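Local coordinates for protein FMN-dependent NADH-azoreductase 1 (Bacillus anthracis, PDB 4M0C) that probably reduces quinones and cleaves the azo bond of aromatic azo compounds, using NADH as electron donor and FMN as cofactor, at residues 8-13 against 96-101; 151-156 against 191-196. All blocks are in the same frame, centred on the assembly; numbering follows the deposited sequence.

Contact 1: residues 8-13 against 96-101. With FMN (flavin mononucleotide), chain C.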
ATOM      1  N   LEU A   8     -15.798  13.917  -6.092  1.00 25.50           N
ATOM      2  CA  LEU A   8     -15.519  13.118  -4.896  1.00 33.64           C
ATOM      3  C   LEU A   8     -14.113  13.407  -4.399  1.00 27.07           C
ATOM      4  O   LEU A   8     -13.143  13.217  -5.126  1.00 26.50           O
ATOM      5  CB  LEU A   8     -15.654  11.618  -5.181  1.00 24.40           C
ATOM      6  CG  LEU A   8     -15.300  10.699  -4.012  1.00 28.52           C
ATOM      7  CD1 LEU A   8     -16.178  10.999  -2.781  1.00 23.38           C
ATOM      8  CD2 LEU A   8     -15.419   9.231  -4.415  1.00 25.87           C
ATOM      9  N   ILE A   9     -14.015  13.888  -3.171  1.00 22.23           N
ATOM     10  CA  ILE A   9     -12.727  14.124  -2.544  0.85 23.14           C
ATOM     11  C   ILE A   9     -12.346  12.899  -1.713  1.00 23.75           C
ATOM     12  O   ILE A   9     -13.077  12.476  -0.820  1.00 24.25           O
ATOM     13  CB  ILE A   9     -12.768  15.391  -1.677  1.00 23.97           C
ATOM     14  CG1 ILE A   9     -13.135  16.615  -2.554  1.00 25.94           C
ATOM     15  CG2 ILE A   9     -11.432  15.618  -1.000  1.00 24.83           C
ATOM     16  CD1 ILE A   9     -13.673  17.773  -1.749  0.43 27.32           C
ATOM     17  N   ILE A  10     -11.209  12.307  -2.039  1.00 20.06           N
ATOM     18  CA  ILE A  10     -10.743  11.131  -1.338  1.00 23.14           C
ATOM     19  C   ILE A  10      -9.553  11.583  -0.490  1.00 26.16           C
ATOM     20  O   ILE A  10      -8.422  11.693  -0.972  1.00 25.11           O
ATOM     21  CB  ILE A  10     -10.345  10.029  -2.336  1.00 21.95           C
ATOM     22  CG1 ILE A  10     -11.563   9.588  -3.160  1.00 20.45           C
ATOM     23  CG2 ILE A  10      -9.689   8.852  -1.631  1.00 19.36           C
ATOM     24  CD1 ILE A  10     -11.193   8.990  -4.527  1.00 21.25           C
ATOM     25  N   ASN A  11      -9.829  11.867   0.778  1.00 24.84           N
ATOM     26  CA  ASN A  11      -8.816  12.396   1.673  1.00 23.55           C
ATOM     27  C   ASN A  11      -8.061  11.267   2.368  1.00 22.61           C
ATOM     28  O   ASN A  11      -8.566  10.657   3.321  1.00 23.56           O
ATOM     29  CB  ASN A  11      -9.485  13.336   2.693  1.00 22.20           C
ATOM     30  CG  ASN A  11      -8.500  13.941   3.671  1.00 24.82           C
ATOM     31  OD1 ASN A  11      -7.289  13.703   3.583  1.00 25.22           O
ATOM     32  ND2 ASN A  11      -9.016  14.730   4.619  1.00 23.96           N
ATOM     33  N   ALA A  12      -6.841  11.004   1.914  1.00 21.26           N
ATOM     34  CA  ALA A  12      -6.031   9.916   2.477  1.00 19.76           C
ATOM     35  C   ALA A  12      -5.011  10.397   3.511  1.00 22.72           C
ATOM     36  O   ALA A  12      -3.983   9.737   3.731  1.00 25.29           O
ATOM     37  CB  ALA A  12      -5.320   9.148   1.369  1.00 19.84           C
ATOM     38  N   HIS A  13      -5.275  11.533   4.155  1.00 22.80           N
ATOM     39  CA  HIS A  13      -4.324  12.022   5.146  1.00 22.79           C
ATOM     40  C   HIS A  13      -4.770  11.636   6.548  1.00 23.04           C
ATOM     41  O   HIS A  13      -5.914  11.911   6.940  1.00 22.90           O
ATOM     42  CB  HIS A  13      -4.125  13.537   5.062  1.00 26.76           C
ATOM     43  CG  HIS A  13      -2.869  14.008   5.728  1.00 30.20           C
ATOM     44  ND1 HIS A  13      -2.669  13.921   7.093  1.00 28.66           N
ATOM     45  CD2 HIS A  13      -1.738  14.554   5.218  1.00 30.06           C
ATOM     46  CE1 HIS A  13      -1.473  14.399   7.394  1.00 30.05           C
ATOM     47  NE2 HIS A  13      -0.891  14.801   6.276  1.00 32.31           N
ATOM     48  N   ASN A  96     -17.665  12.009 -11.309  1.00 20.78           N
ATOM     49  CA  ASN A  96     -16.864  12.142 -12.527  1.00 23.18           C
ATOM     50  C   ASN A  96     -15.657  13.066 -12.354  1.00 25.59           C
ATOM     51  O   ASN A  96     -14.899  13.302 -13.302  1.00 25.81           O
ATOM     52  CB  ASN A  96     -17.718  12.570 -13.734  1.00 25.00           C
ATOM     53  CG  ASN A  96     -18.325  13.949 -13.568  1.00 35.25           C
ATOM     54  OD1 ASN A  96     -18.529  14.429 -12.447  1.00 39.68           O
ATOM     55  ND2 ASN A  96     -18.629  14.602 -14.695  1.00 38.77           N
ATOM     56  N   THR A  97     -15.479  13.591 -11.148  1.00 22.50           N
ATOM     57  CA  THR A  97     -14.256  14.316 -10.824  1.00 23.40           C
ATOM     58  C   THR A  97     -13.755  13.832  -9.469  1.00 23.96           C
ATOM     59  O   THR A  97     -14.520  13.774  -8.499  1.00 24.17           O
ATOM     60  CB  THR A  97     -14.475  15.844 -10.779  1.00 25.69           C
ATOM     61  OG1 THR A  97     -14.933  16.313 -12.057  1.00 27.09           O
ATOM     62  CG2 THR A  97     -13.161  16.559 -10.414  1.00 23.41           C
ATOM     63  N   TYR A  98     -12.477  13.483  -9.401  1.00 24.81           N
ATOM     64  CA  TYR A  98     -11.910  12.918  -8.180  1.00 23.17           C
ATOM     65  C   TYR A  98     -10.714  13.745  -7.723  1.00 24.18           C
ATOM     66  O   TYR A  98      -9.889  14.167  -8.540  1.00 22.03           O
ATOM     67  CB  TYR A  98     -11.438  11.487  -8.426  1.00 20.67           C
ATOM     68  CG  TYR A  98     -12.475  10.525  -8.970  1.00 24.45           C
ATOM     69  CD1 TYR A  98     -13.420   9.940  -8.139  1.00 25.28           C
ATOM     70  CD2 TYR A  98     -12.486  10.177 -10.315  1.00 30.35           C
ATOM     71  CE1 TYR A  98     -14.372   9.048  -8.642  1.00 26.33           C
ATOM     72  CE2 TYR A  98     -13.431   9.282 -10.829  1.00 29.10           C
ATOM     73  CZ  TYR A  98     -14.360   8.721  -9.989  1.00 27.83           C
ATOM     74  OH  TYR A  98     -15.281   7.833 -10.498  1.00 27.34           O
ATOM     75  N   VAL A  99     -10.608  13.960  -6.417  1.00 19.59           N
ATOM     76  CA  VAL A  99      -9.439  14.621  -5.849  1.00 23.30           C
ATOM     77  C   VAL A  99      -8.887  13.749  -4.723  1.00 26.57           C
ATOM     78  O   VAL A  99      -9.569  13.532  -3.724  1.00 27.94           O
ATOM     79  CB  VAL A  99      -9.779  16.020  -5.274  1.00 19.54           C
ATOM     80  CG1 VAL A  99      -8.504  16.681  -4.697  1.00 18.08           C
ATOM     81  CG2 VAL A  99     -10.410  16.910  -6.345  1.00 20.59           C
ATOM     82  N   ILE A 100      -7.668  13.241  -4.899  1.00 20.66           N
ATOM     83  CA  ILE A 100      -7.002  12.449  -3.869  1.00 19.68           C
ATOM     84  C   ILE A 100      -5.927  13.287  -3.163  1.00 24.43           C
ATOM     85  O   ILE A 100      -5.073  13.911  -3.812  1.00 22.44           O
ATOM     86  CB  ILE A 100      -6.371  11.161  -4.471  1.00 21.96           C
ATOM     87  CG1 ILE A 100      -7.460  10.275  -5.089  1.00 19.97           C
ATOM     88  CG2 ILE A 100      -5.600  10.379  -3.405  1.00 25.10           C
ATOM     89  CD1 ILE A 100      -6.913   9.016  -5.775  1.00 21.34           C
ATOM     90  N   VAL A 101      -5.983  13.309  -1.831  1.00 21.38           N
ATOM     91  CA  VAL A 101      -5.040  14.071  -1.028  1.00 22.10           C
ATOM     92  C   VAL A 101      -4.231  13.090  -0.191  1.00 23.13           C
ATOM     93  O   VAL A 101      -4.800  12.262   0.520  1.00 22.64           O
ATOM     94  CB  VAL A 101      -5.761  15.055  -0.083  1.00 24.22           C
ATOM     95  CG1 VAL A 101      -4.731  15.941   0.646  1.00 27.01           C
ATOM     96  CG2 VAL A 101      -6.748  15.937  -0.866  1.00 22.85           C
TER
HETATM   97  N1  FMN C 301       9.031  12.155   2.238  1.00 26.82           N
HETATM   98  C2  FMN C 301       9.485  11.648   1.036  1.00 27.82           C
HETATM   99  O2  FMN C 301       9.824  12.435   0.141  1.00 30.04           O
HETATM  100  N3  FMN C 301       9.558  10.270   0.834  1.00 28.72           N
HETATM  101  C4  FMN C 301       9.168   9.402   1.839  1.00 32.07           C
HETATM  102  O4  FMN C 301       9.220   8.180   1.661  1.00 30.30           O
HETATM  103  C4A FMN C 301       8.716   9.915   3.058  1.00 30.59           C
HETATM  104  N5  FMN C 301       8.334   9.072   4.088  1.00 26.05           N
HETATM  105  C5A FMN C 301       7.876   9.600   5.286  1.00 25.21           C
HETATM  106  C6  FMN C 301       7.476   8.751   6.316  1.00 25.72           C
HETATM  107  C7  FMN C 301       7.014   9.281   7.518  1.00 28.50           C
HETATM  108  C7M FMN C 301       6.590   8.339   8.614  1.00 28.46           C
HETATM  109  C8  FMN C 301       6.941  10.659   7.705  1.00 27.91           C
HETATM  110  C8M FMN C 301       6.445  11.222   9.010  1.00 29.13           C
HETATM  111  C9  FMN C 301       7.345  11.511   6.678  1.00 24.99           C
HETATM  112  C9A FMN C 301       7.805  10.982   5.463  1.00 26.10           C
HETATM  113  N10 FMN C 301       8.204  11.820   4.434  1.00 25.57           N
HETATM  114  C10 FMN C 301       8.652  11.293   3.246  1.00 27.47           C
HETATM  115  C1' FMN C 301       8.136  13.316   4.575  1.00 24.85           C
HETATM  116  C2' FMN C 301       6.709  13.783   4.272  1.00 26.04           C
HETATM  117  O2' FMN C 301       6.280  13.370   2.981  1.00 27.85           O
HETATM  118  C3' FMN C 301       6.666  15.297   4.352  1.00 29.06           C
HETATM  119  O3' FMN C 301       6.851  15.664   5.704  1.00 30.23           O
HETATM  120  C4' FMN C 301       5.337  15.831   3.849  1.00 28.41           C
HETATM  121  O4' FMN C 301       5.367  17.245   3.892  1.00 31.36           O
HETATM  122  C5' FMN C 301       4.174  15.354   4.712  1.00 24.06           C
HETATM  123  O5' FMN C 301       2.979  15.879   4.173  1.00 27.99           O
HETATM  124  P   FMN C 301       1.902  16.600   5.124  1.00 28.14           P
HETATM  125  O1P FMN C 301       2.552  17.861   5.626  1.00 37.30           O
HETATM  126  O2P FMN C 301       0.654  16.930   4.321  1.00 29.25           O
HETATM  127  O3P FMN C 301       1.579  15.688   6.284  1.00 29.89           O
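Ile10 and Ile100 lie side by side at the heart of the parallel sheet of a flavodoxin-like fold, where strand 5-11 runs parallel to strand 97-103, the axes of 8-11 and 97-101 diverging by 15°. Because the strands are parallel, bridged residues send their side chains to the same face. One face carries Leu8, Ile10, Tyr98 and Ile100. In Ile10, CG1 is anti to the carbonyl carbon (chi1 -63°), and the extended turn beyond it carries CD1 back along the strand into the hollow between Ile100 and Tyr98, 4.0 Å from Ile100 CG1 and 4.3 Å from Tyr98 CD1. Leu8 CB meets the same ring carbon obliquely, and helix 111-120 packs over this face through Tyr116 and Leu113. The phenol OH of Tyr98 is hydrogen-bonded beyond the strands, to Phe92 O and Arg142. On the other face, Ile9 and Val99 meet more loosely, CG1 to CB at 4.4 Å, beneath Phe27 and Phe30 of helix 22-37.

The backbone ladder that holds these bumps in register alternates from strand to strand, with Ile10 N giving to Val99 O at 2.7 Å and Val101 N to Ile10 O at 3.0 Å. Past the strand end, Ala12 N still reaches Val101 O in its carbonyl plane. There Asn11 OD1 accepts from His13 N in an Asx turn, met from above the amide plane, while its ND2 is held by Val16 O and Asn48 OD1. The turn delivers His13 to the cofactor: its NE2 donates to FMN O3P at 2.6 Å, nearly straight at 170°.

Contact 2: residues 151-156 against 191-196; sequences GGIYTN and AVLDPT. With FMN (flavin mononucleotide), chain C.
Gly151 and Ala191 make the single hydrogen bond between 151-156 and 191-196, in loops that leave adjacent strands of the flavodoxin-like sheet beside the flavin; Gly152 pairs through its backbone with Gly189 just before. Ala191 N donates to Gly151 O at 3.1 Å, lying in the carbonyl plane on a lone pair. The apolar part is small and gathers on one methyl group. Ile153 has CG1 anti to its carbonyl carbon (chi1 -65°), and the extended chain beyond brings CD1 to Val192 CG1 at 4.0 Å and to Leu193 CD1 at 4.2 Å, crossing both side chains at about a right angle.

Of the two segments, 151-156 alone bonds to FMN. Gly151 N donates to FMN N1 at 3.0 Å, with a weak second bond to O2' of the ribityl chain, and Gly152 N gives to FMN O2 at 2.7 Å. The hydroxyl of Tyr154 also donates to FMN O2, at 2.5 Å, with that oxygen in the plane of the tyrosine ring, at its edge; Gln188 OE1 accepts from the Tyr154 backbone N. Two donors thus grip O2 and a third meets N1, an arrangement that would probably stabilise negative charge building up at the N1-C2-O2 end of the reduced flavin.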
ATOM      1  N   GLY A 151       8.639  15.047   1.392  1.00 25.56           N
ATOM      2  CA  GLY A 151       9.849  15.677   1.890  1.00 27.62           C
ATOM      3  C   GLY A 151      10.867  15.851   0.776  1.00 34.54           C
ATOM      4  O   GLY A 151      11.558  16.877   0.695  1.00 34.26           O
ATOM      5  N   GLY A 152      10.960  14.851  -0.094  1.00 37.13           N
ATOM      6  CA  GLY A 152      11.938  14.892  -1.171  1.00 39.03           C
ATOM      7  C   GLY A 152      11.394  15.474  -2.468  1.00 37.70           C
ATOM      8  O   GLY A 152      10.216  15.835  -2.562  1.00 26.81           O
ATOM      9  N   ILE A 153      12.262  15.563  -3.474  1.00 40.33           N
ATOM     10  CA  ILE A 153      11.872  16.053  -4.794  1.00 37.72           C
ATOM     11  C   ILE A 153      11.916  14.911  -5.822  1.00 34.30           C
ATOM     12  O   ILE A 153      12.920  14.202  -5.931  1.00 36.16           O
ATOM     13  CB  ILE A 153      12.771  17.245  -5.227  1.00 44.72           C
ATOM     14  CG1 ILE A 153      12.546  18.438  -4.284  1.00 42.65           C
ATOM     15  CG2 ILE A 153      12.491  17.634  -6.664  1.00 47.12           C
ATOM     16  CD1 ILE A 153      13.610  19.524  -4.366  1.00 48.27           C
ATOM     17  N   TYR A 154      10.826  14.735  -6.570  1.00 32.60           N
ATOM     18  CA  TYR A 154      10.670  13.574  -7.452  1.00 32.25           C
ATOM     19  C   TYR A 154      10.682  13.876  -8.944  1.00 38.06           C
ATOM     20  O   TYR A 154      10.384  13.007  -9.762  1.00 42.27           O
ATOM     21  CB  TYR A 154       9.410  12.797  -7.059  1.00 33.55           C
ATOM     22  CG  TYR A 154       9.563  12.264  -5.664  1.00 34.63           C
ATOM     23  CD1 TYR A 154      10.115  11.011  -5.442  1.00 35.88           C
ATOM     24  CD2 TYR A 154       9.232  13.045  -4.562  1.00 34.84           C
ATOM     25  CE1 TYR A 154      10.292  10.529  -4.160  1.00 36.71           C
ATOM     26  CE2 TYR A 154       9.410  12.575  -3.278  1.00 34.46           C
ATOM     27  CZ  TYR A 154       9.942  11.321  -3.086  1.00 35.21           C
ATOM     28  OH  TYR A 154      10.131  10.850  -1.815  1.00 36.34           O
ATOM     29  N   THR A 155      11.065  15.095  -9.297  1.00 41.52           N
ATOM     30  CA  THR A 155      11.049  15.515 -10.694  1.00 45.59           C
ATOM     31  C   THR A 155      12.436  15.781 -11.262  1.00 44.81           C
ATOM     32  O   THR A 155      12.564  16.457 -12.279  1.00 44.60           O
ATOM     33  CB  THR A 155      10.183  16.778 -10.901  1.00 45.60           C
ATOM     34  OG1 THR A 155      10.674  17.839 -10.068  1.00 47.87           O
ATOM     35  CG2 THR A 155       8.719  16.487 -10.569  1.00 42.34           C
ATOM     36  N   ASN A 156      13.467  15.248 -10.613  1.00 43.59           N
ATOM     37  CA  ASN A 156      14.839  15.416 -11.098  1.00 48.49           C
ATOM     38  C   ASN A 156      15.359  14.180 -11.820  1.00 50.83           C
ATOM     39  O   ASN A 156      16.567  14.057 -12.030  1.00 50.86           O
ATOM     40  CB  ASN A 156      15.794  15.738  -9.947  1.00 52.19           C
ATOM     41  CG  ASN A 156      15.546  17.102  -9.335  1.00 55.39           C
ATOM     42  OD1 ASN A 156      15.245  18.070 -10.041  1.00 55.04           O
ATOM     43  ND2 ASN A 156      15.682  17.191  -8.010  1.00 55.27           N
ATOM     44  N   ALA A 191      11.315  18.982   2.915  1.00 39.95           N
ATOM     45  CA  ALA A 191      12.487  18.792   3.776  1.00 44.13           C
ATOM     46  C   ALA A 191      13.741  19.510   3.248  1.00 48.95           C
ATOM     47  O   ALA A 191      14.801  19.508   3.891  1.00 49.06           O
ATOM     48  CB  ALA A 191      12.760  17.306   3.972  1.00 43.59           C
ATOM     49  N   VAL A 192      13.616  20.138   2.083  1.00 51.26           N
ATOM     50  CA  VAL A 192      14.784  20.685   1.399  1.00 54.83           C
ATOM     51  C   VAL A 192      14.615  22.160   1.012  1.00 55.14           C
ATOM     52  O   VAL A 192      15.593  22.902   0.935  1.00 60.10           O
ATOM     53  CB  VAL A 192      15.157  19.794   0.173  1.00 67.67           C
ATOM     54  CG1 VAL A 192      15.531  20.621  -1.045  1.00 67.39           C
ATOM     55  CG2 VAL A 192      16.282  18.837   0.541  1.00 69.53           C
ATOM     56  N   LEU A 193      13.368  22.584   0.802  1.00 51.72           N
ATOM     57  CA  LEU A 193      13.087  23.933   0.311  1.00 50.15           C
ATOM     58  C   LEU A 193      12.390  24.820   1.344  1.00 52.87           C
ATOM     59  O   LEU A 193      11.770  24.329   2.294  1.00 53.45           O
ATOM     60  CB  LEU A 193      12.210  23.864  -0.944  1.00 47.57           C
ATOM     61  CG  LEU A 193      12.626  22.968  -2.111  1.00 44.62           C
ATOM     62  CD1 LEU A 193      11.518  22.907  -3.149  1.00 37.75           C
ATOM     63  CD2 LEU A 193      13.909  23.475  -2.737  1.00 46.75           C
ATOM     64  N   ASP A 194      12.500  26.130   1.134  1.00 54.79           N
ATOM     65  CA  ASP A 194      11.771  27.133   1.902  1.00 60.80           C
ATOM     66  C   ASP A 194      10.280  26.784   1.888  1.00 58.31           C
ATOM     67  O   ASP A 194       9.724  26.477   0.830  1.00 56.10           O
ATOM     68  CB  ASP A 194      11.997  28.521   1.271  1.00 67.42           C
ATOM     69  CG  ASP A 194      11.836  29.668   2.264  1.00 76.62           C
ATOM     70  OD1 ASP A 194      12.649  30.622   2.216  1.00 78.75           O
ATOM     71  OD2 ASP A 194      10.891  29.641   3.082  1.00 80.38           O
ATOM     72  N   PRO A 195       9.638  26.794   3.070  1.00 56.82           N
ATOM     73  CA  PRO A 195       8.187  26.612   3.200  1.00 53.07           C
ATOM     74  C   PRO A 195       7.410  27.558   2.281  1.00 49.66           C
ATOM     75  O   PRO A 195       6.398  27.153   1.710  1.00 45.67           O
ATOM     76  CB  PRO A 195       7.926  26.974   4.661  1.00 56.03           C
ATOM     77  CG  PRO A 195       9.201  26.604   5.364  1.00 57.60           C
ATOM     78  CD  PRO A 195      10.312  26.866   4.382  1.00 58.57           C
ATOM     79  N   THR A 196       7.880  28.794   2.136  1.00 48.59           N
ATOM     80  CA  THR A 196       7.233  29.742   1.236  1.00 49.76           C
ATOM     81  C   THR A 196       7.218  29.243  -0.217  1.00 46.94           C
ATOM     82  O   THR A 196       6.192  29.341  -0.890  1.00 42.24           O
ATOM     83  CB  THR A 196       7.881  31.130   1.313  1.00 54.57           C
ATOM     84  OG1 THR A 196       7.694  31.668   2.626  1.00 61.14           O
ATOM     85  CG2 THR A 196       7.249  32.074   0.305  1.00 54.24           C
TER
HETATM   86  N1  FMN C 301       9.031  12.155   2.238  1.00 26.82           N
HETATM   87  C2  FMN C 301       9.485  11.648   1.036  1.00 27.82           C
HETATM   88  O2  FMN C 301       9.824  12.435   0.141  1.00 30.04           O
HETATM   89  N3  FMN C 301       9.558  10.270   0.834  1.00 28.72           N
HETATM   90  C4  FMN C 301       9.168   9.402   1.839  1.00 32.07           C
HETATM   91  O4  FMN C 301       9.220   8.180   1.661  1.00 30.30           O
HETATM   92  C4A FMN C 301       8.716   9.915   3.058  1.00 30.59           C
HETATM   93  N5  FMN C 301       8.334   9.072   4.088  1.00 26.05           N
HETATM   94  C5A FMN C 301       7.876   9.600   5.286  1.00 25.21           C
HETATM   95  C6  FMN C 301       7.476   8.751   6.316  1.00 25.72           C
HETATM   96  C7  FMN C 301       7.014   9.281   7.518  1.00 28.50           C
HETATM   97  C7M FMN C 301       6.590   8.339   8.614  1.00 28.46           C
HETATM   98  C8  FMN C 301       6.941  10.659   7.705  1.00 27.91           C
HETATM   99  C8M FMN C 301       6.445  11.222   9.010  1.00 29.13           C
HETATM  100  C9  FMN C 301       7.345  11.511   6.678  1.00 24.99           C
HETATM  101  C9A FMN C 301       7.805  10.982   5.463  1.00 26.10           C
HETATM  102  N10 FMN C 301       8.204  11.820   4.434  1.00 25.57           N
HETATM  103  C10 FMN C 301       8.652  11.293   3.246  1.00 27.47           C
HETATM  104  C1' FMN C 301       8.136  13.316   4.575  1.00 24.85           C
HETATM  105  C2' FMN C 301       6.709  13.783   4.272  1.00 26.04           C
HETATM  106  O2' FMN C 301       6.280  13.370   2.981  1.00 27.85           O
HETATM  107  C3' FMN C 301       6.666  15.297   4.352  1.00 29.06           C
HETATM  108  O3' FMN C 301       6.851  15.664   5.704  1.00 30.23           O
HETATM  109  C4' FMN C 301       5.337  15.831   3.849  1.00 28.41           C
HETATM  110  O4' FMN C 301       5.367  17.245   3.892  1.00 31.36           O
HETATM  111  C5' FMN C 301       4.174  15.354   4.712  1.00 24.06           C
HETATM  112  O5' FMN C 301       2.979  15.879   4.173  1.00 27.99           O
HETATM  113  P   FMN C 301       1.902  16.600   5.124  1.00 28.14           P
HETATM  114  O1P FMN C 301       2.552  17.861   5.626  1.00 37.30           O
HETATM  115  O2P FMN C 301       0.654  16.930   4.321  1.00 29.25           O
HETATM  116  O3P FMN C 301       1.579  15.688   6.284  1.00 29.89           O

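Overall arrangement
From the N terminus, the chain enters strand 5-11, continues through helix 22-37, strand 42-48, outermost in this chain's sheet, and two further helices, and returns in strand 97-103 to close contact 1 over 82 intervening residues. It then passes helix 111-120 and a small hairpin before strand 143-150 leads into contact 2, which closes a shorter loop of 34 residues through the last strand, 181-188, and opens into helix 195-214. The contacts therefore follow in series, neither nested nor crossed. Contact 1 joins neighbouring strands within the buried sheet; contact 2 joins loops at the surface. Their nearest atoms are about 11 Å apart, and FMN spans the gap, with its phosphate at 8-13 and its pyrimidine end at 151-156.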